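Local atomic coordinates of alkylpurine DNA glycosylase AlkC (Pseudomonas fluorescens, PDB entry 5VHV), a protein that probably excises alkylated purine bases from damaged DNA as a base excision repair glycosylase that does not flip the damaged nucleotide. Residues R13-A18 and G32-A37. Numbering follows the deposited sequence.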
ATOM      1  N   ARG A  13      26.781  -4.774   4.174  1.00 22.61           N
ATOM      2  CA  ARG A  13      26.218  -4.039   3.040  1.00 23.99           C
ATOM      3  C   ARG A  13      26.917  -2.702   2.832  1.00 28.89           C
ATOM      4  O   ARG A  13      27.135  -2.282   1.688  1.00 23.52           O
ATOM      5  CB  ARG A  13      24.711  -3.804   3.232  1.00 27.25           C
ATOM      6  CG  ARG A  13      23.971  -3.304   1.953  1.00 26.24           C
ATOM      7  CD  ARG A  13      23.576  -4.445   1.006  1.00 29.47           C
ATOM      8  NE  ARG A  13      22.676  -5.376   1.668  1.00 24.08           N
ATOM      9  CZ  ARG A  13      22.198  -6.501   1.142  1.00 31.51           C
ATOM     10  NH1 ARG A  13      22.468  -6.842  -0.109  1.00 32.49           N
ATOM     11  NH2 ARG A  13      21.420  -7.287   1.875  1.00 38.49           N
ATOM     12  N   LEU A  14      27.236  -1.988   3.917  1.00 23.18           N
ATOM     13  CA  LEU A  14      27.958  -0.729   3.756  1.00 23.98           C
ATOM     14  C   LEU A  14      29.317  -0.972   3.115  1.00 26.46           C
ATOM     15  O   LEU A  14      29.765  -0.187   2.274  1.00 23.88           O
ATOM     16  CB  LEU A  14      28.117  -0.020   5.100  1.00 21.79           C
ATOM     17  CG  LEU A  14      26.837   0.326   5.865  1.00 24.08           C
ATOM     18  CD1 LEU A  14      27.179   0.827   7.281  1.00 25.10           C
ATOM     19  CD2 LEU A  14      26.019   1.361   5.092  1.00 22.30           C
ATOM     20  N   GLN A  15      29.979  -2.068   3.487  1.00 23.82           N
ATOM     21  CA  GLN A  15      31.258  -2.401   2.861  1.00 28.20           C
ATOM     22  C   GLN A  15      31.080  -2.699   1.381  1.00 31.14           C
ATOM     23  O   GLN A  15      31.923  -2.318   0.561  1.00 28.59           O
ATOM     24  CB  GLN A  15      31.903  -3.579   3.592  1.00 33.68           C
ATOM     25  CG  GLN A  15      32.351  -3.205   4.992  1.00 38.20           C
ATOM     26  CD  GLN A  15      32.728  -4.395   5.843  1.00 54.39           C
ATOM     27  OE1 GLN A  15      32.472  -5.551   5.487  1.00 52.80           O
ATOM     28  NE2 GLN A  15      33.336  -4.115   6.988  1.00 47.51           N
ATOM     29  N   HIS A  16      29.984  -3.374   1.017  1.00 25.09           N
ATOM     30  CA  HIS A  16      29.697  -3.631  -0.394  1.00 31.73           C
ATOM     31  C   HIS A  16      29.484  -2.326  -1.155  1.00 25.30           C
ATOM     32  O   HIS A  16      30.031  -2.143  -2.254  1.00 24.26           O
ATOM     33  CB  HIS A  16      28.474  -4.556  -0.501  1.00 32.05           C
ATOM     34  CG  HIS A  16      27.704  -4.465  -1.791  1.00 27.69           C
ATOM     35  ND1 HIS A  16      28.136  -5.038  -2.971  1.00 35.00           N
ATOM     36  CD2 HIS A  16      26.479  -3.944  -2.058  1.00 32.05           C
ATOM     37  CE1 HIS A  16      27.232  -4.831  -3.916  1.00 30.83           C
ATOM     38  NE2 HIS A  16      26.217  -4.169  -3.388  1.00 37.44           N
ATOM     39  N   ILE A  17      28.721  -1.398  -0.574  1.00 21.19           N
ATOM     40  CA  ILE A  17      28.497  -0.104  -1.211  1.00 24.60           C
ATOM     41  C   ILE A  17      29.828   0.612  -1.416  1.00 27.41           C
ATOM     42  O   ILE A  17      30.098   1.178  -2.484  1.00 22.19           O
ATOM     43  CB  ILE A  17      27.518   0.747  -0.375  1.00 20.49           C
ATOM     44  CG1 ILE A  17      26.113   0.112  -0.353  1.00 19.83           C
ATOM     45  CG2 ILE A  17      27.391   2.169  -0.954  1.00 20.25           C
ATOM     46  CD1 ILE A  17      25.176   0.702   0.686  1.00 21.18           C
ATOM     47  N   ALA A  18      30.668   0.626  -0.383  1.00 23.16           N
ATOM     48  CA  ALA A  18      31.961   1.296  -0.501  1.00 24.97           C
ATOM     49  C   ALA A  18      32.829   0.651  -1.579  1.00 29.83           C
ATOM     50  O   ALA A  18      33.511   1.350  -2.335  1.00 24.38           O
ATOM     51  CB  ALA A  18      32.695   1.276   0.843  1.00 27.11           C
ATOM     52  N   GLY A  32      36.529   7.000   5.043  1.00 27.42           N
ATOM     53  CA  GLY A  32      35.716   8.068   5.600  1.00 24.48           C
ATOM     54  C   GLY A  32      34.233   7.784   5.480  1.00 24.73           C
ATOM     55  O   GLY A  32      33.457   8.088   6.391  1.00 24.65           O
ATOM     56  N   PHE A  33      33.823   7.175   4.363  1.00 21.35           N
ATOM     57  CA  PHE A  33      32.424   6.820   4.175  1.00 19.98           C
ATOM     58  C   PHE A  33      31.973   5.844   5.244  1.00 23.31           C
ATOM     59  O   PHE A  33      30.918   6.025   5.868  1.00 19.21           O
ATOM     60  CB  PHE A  33      32.220   6.231   2.781  1.00 20.18           C
ATOM     61  CG  PHE A  33      30.918   5.487   2.618  1.00 18.73           C
ATOM     62  CD1 PHE A  33      29.738   6.175   2.379  1.00 22.15           C
ATOM     63  CD2 PHE A  33      30.885   4.103   2.673  1.00 20.83           C
ATOM     64  CE1 PHE A  33      28.549   5.491   2.213  1.00 20.36           C
ATOM     65  CE2 PHE A  33      29.692   3.416   2.521  1.00 20.30           C
ATOM     66  CZ  PHE A  33      28.520   4.124   2.291  1.00 21.33           C
ATOM     67  N   LEU A  34      32.777   4.798   5.476  1.00 21.43           N
ATOM     68  CA  LEU A  34      32.403   3.784   6.450  1.00 23.02           C
ATOM     69  C   LEU A  34      32.371   4.367   7.856  1.00 21.67           C
ATOM     70  O   LEU A  34      31.451   4.073   8.633  1.00 26.52           O
ATOM     71  CB  LEU A  34      33.377   2.595   6.363  1.00 23.72           C
ATOM     72  CG  LEU A  34      33.203   1.737   5.094  1.00 27.42           C
ATOM     73  CD1 LEU A  34      34.340   0.737   4.964  1.00 32.20           C
ATOM     74  CD2 LEU A  34      31.865   1.009   5.092  1.00 28.57           C
ATOM     75  N   LYS A  35      33.363   5.197   8.203  1.00 24.16           N
ATOM     76  CA  LYS A  35      33.365   5.823   9.517  1.00 24.66           C
ATOM     77  C   LYS A  35      32.085   6.625   9.736  1.00 24.40           C
ATOM     78  O   LYS A  35      31.449   6.540  10.794  1.00 22.87           O
ATOM     79  CB  LYS A  35      34.587   6.724   9.674  1.00 29.22           C
ATOM     80  CG  LYS A  35      34.683   7.356  11.042  1.00 27.54           C
ATOM     81  CD  LYS A  35      35.956   8.193  11.167  1.00 35.84           C
ATOM     82  CE  LYS A  35      36.098   8.813  12.546  1.00 52.15           C
ATOM     83  NZ  LYS A  35      37.290   9.712  12.593  1.00 66.84           N
ATOM     84  N   HIS A  36      31.701   7.418   8.733  1.00 22.31           N
ATOM     85  CA  HIS A  36      30.518   8.274   8.832  1.00 21.08           C
ATOM     86  C   HIS A  36      29.235   7.453   8.904  1.00 18.88           C
ATOM     87  O   HIS A  36      28.336   7.746   9.704  1.00 20.20           O
ATOM     88  CB  HIS A  36      30.508   9.209   7.619  1.00 21.57           C
ATOM     89  CG  HIS A  36      29.564  10.372   7.724  1.00 19.11           C
ATOM     90  ND1 HIS A  36      28.205  10.227   7.604  1.00 20.62           N
ATOM     91  CD2 HIS A  36      29.783  11.698   7.909  1.00 19.85           C
ATOM     92  CE1 HIS A  36      27.622  11.404   7.703  1.00 19.10           C
ATOM     93  NE2 HIS A  36      28.556  12.320   7.878  1.00 19.75           N
ATOM     94  N   ALA A  37      29.124   6.432   8.059  1.00 19.31           N
ATOM     95  CA  ALA A  37      27.897   5.651   7.986  1.00 23.18           C
ATOM     96  C   ALA A  37      27.686   4.784   9.229  1.00 23.82           C
ATOM     97  O   ALA A  37      26.536   4.573   9.644  1.00 23.41           O
ATOM     98  CB  ALA A  37      27.922   4.775   6.740  1.00 23.63           C
TER
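The carbonyl oxygen of L14 accepts the helical hydrogen bond of A18 N, 2.9 Å from L14 O, and two side chains of the neighbouring helix pack against the same atom without hydrogen bonding. F33 brings its ring edge there, CE2 lying 3.6 Å from L14 O with the oxygen in the ring plane, and the methyl CD2 of L34 comes to 3.7 Å from that oxygen. The ring reaches across because CG stands opposite the backbone nitrogen of F33 (chi1 164°). Beyond the carbonyl, A18 CB approaches the ring obliquely, 3.8 Å from F33 CD2, and the methyl CG2 of I17 meets F33 CZ, the two side chains crossing at about a right angle. Helices 11-24 and 30-38, successive in the chain, run roughly antiparallel, the axes of the two short segments 10.1 Å apart at 149°; they form a helical hairpin at the N-terminal end of the helical part of the chain, its nearest atom about 12 Å from the bound DNA. Replacing F33 with an alanine would probably open a gap beside A18 and I17 and strip the L14 carbonyl of its aromatic edge. L34 CD2 also packs 3.9 Å from L14 CB, and further along L14 CD1 touches A37 CB. Helix 46-60 packs against the pair, V53 touching L14 and S56 touching F33 and A37.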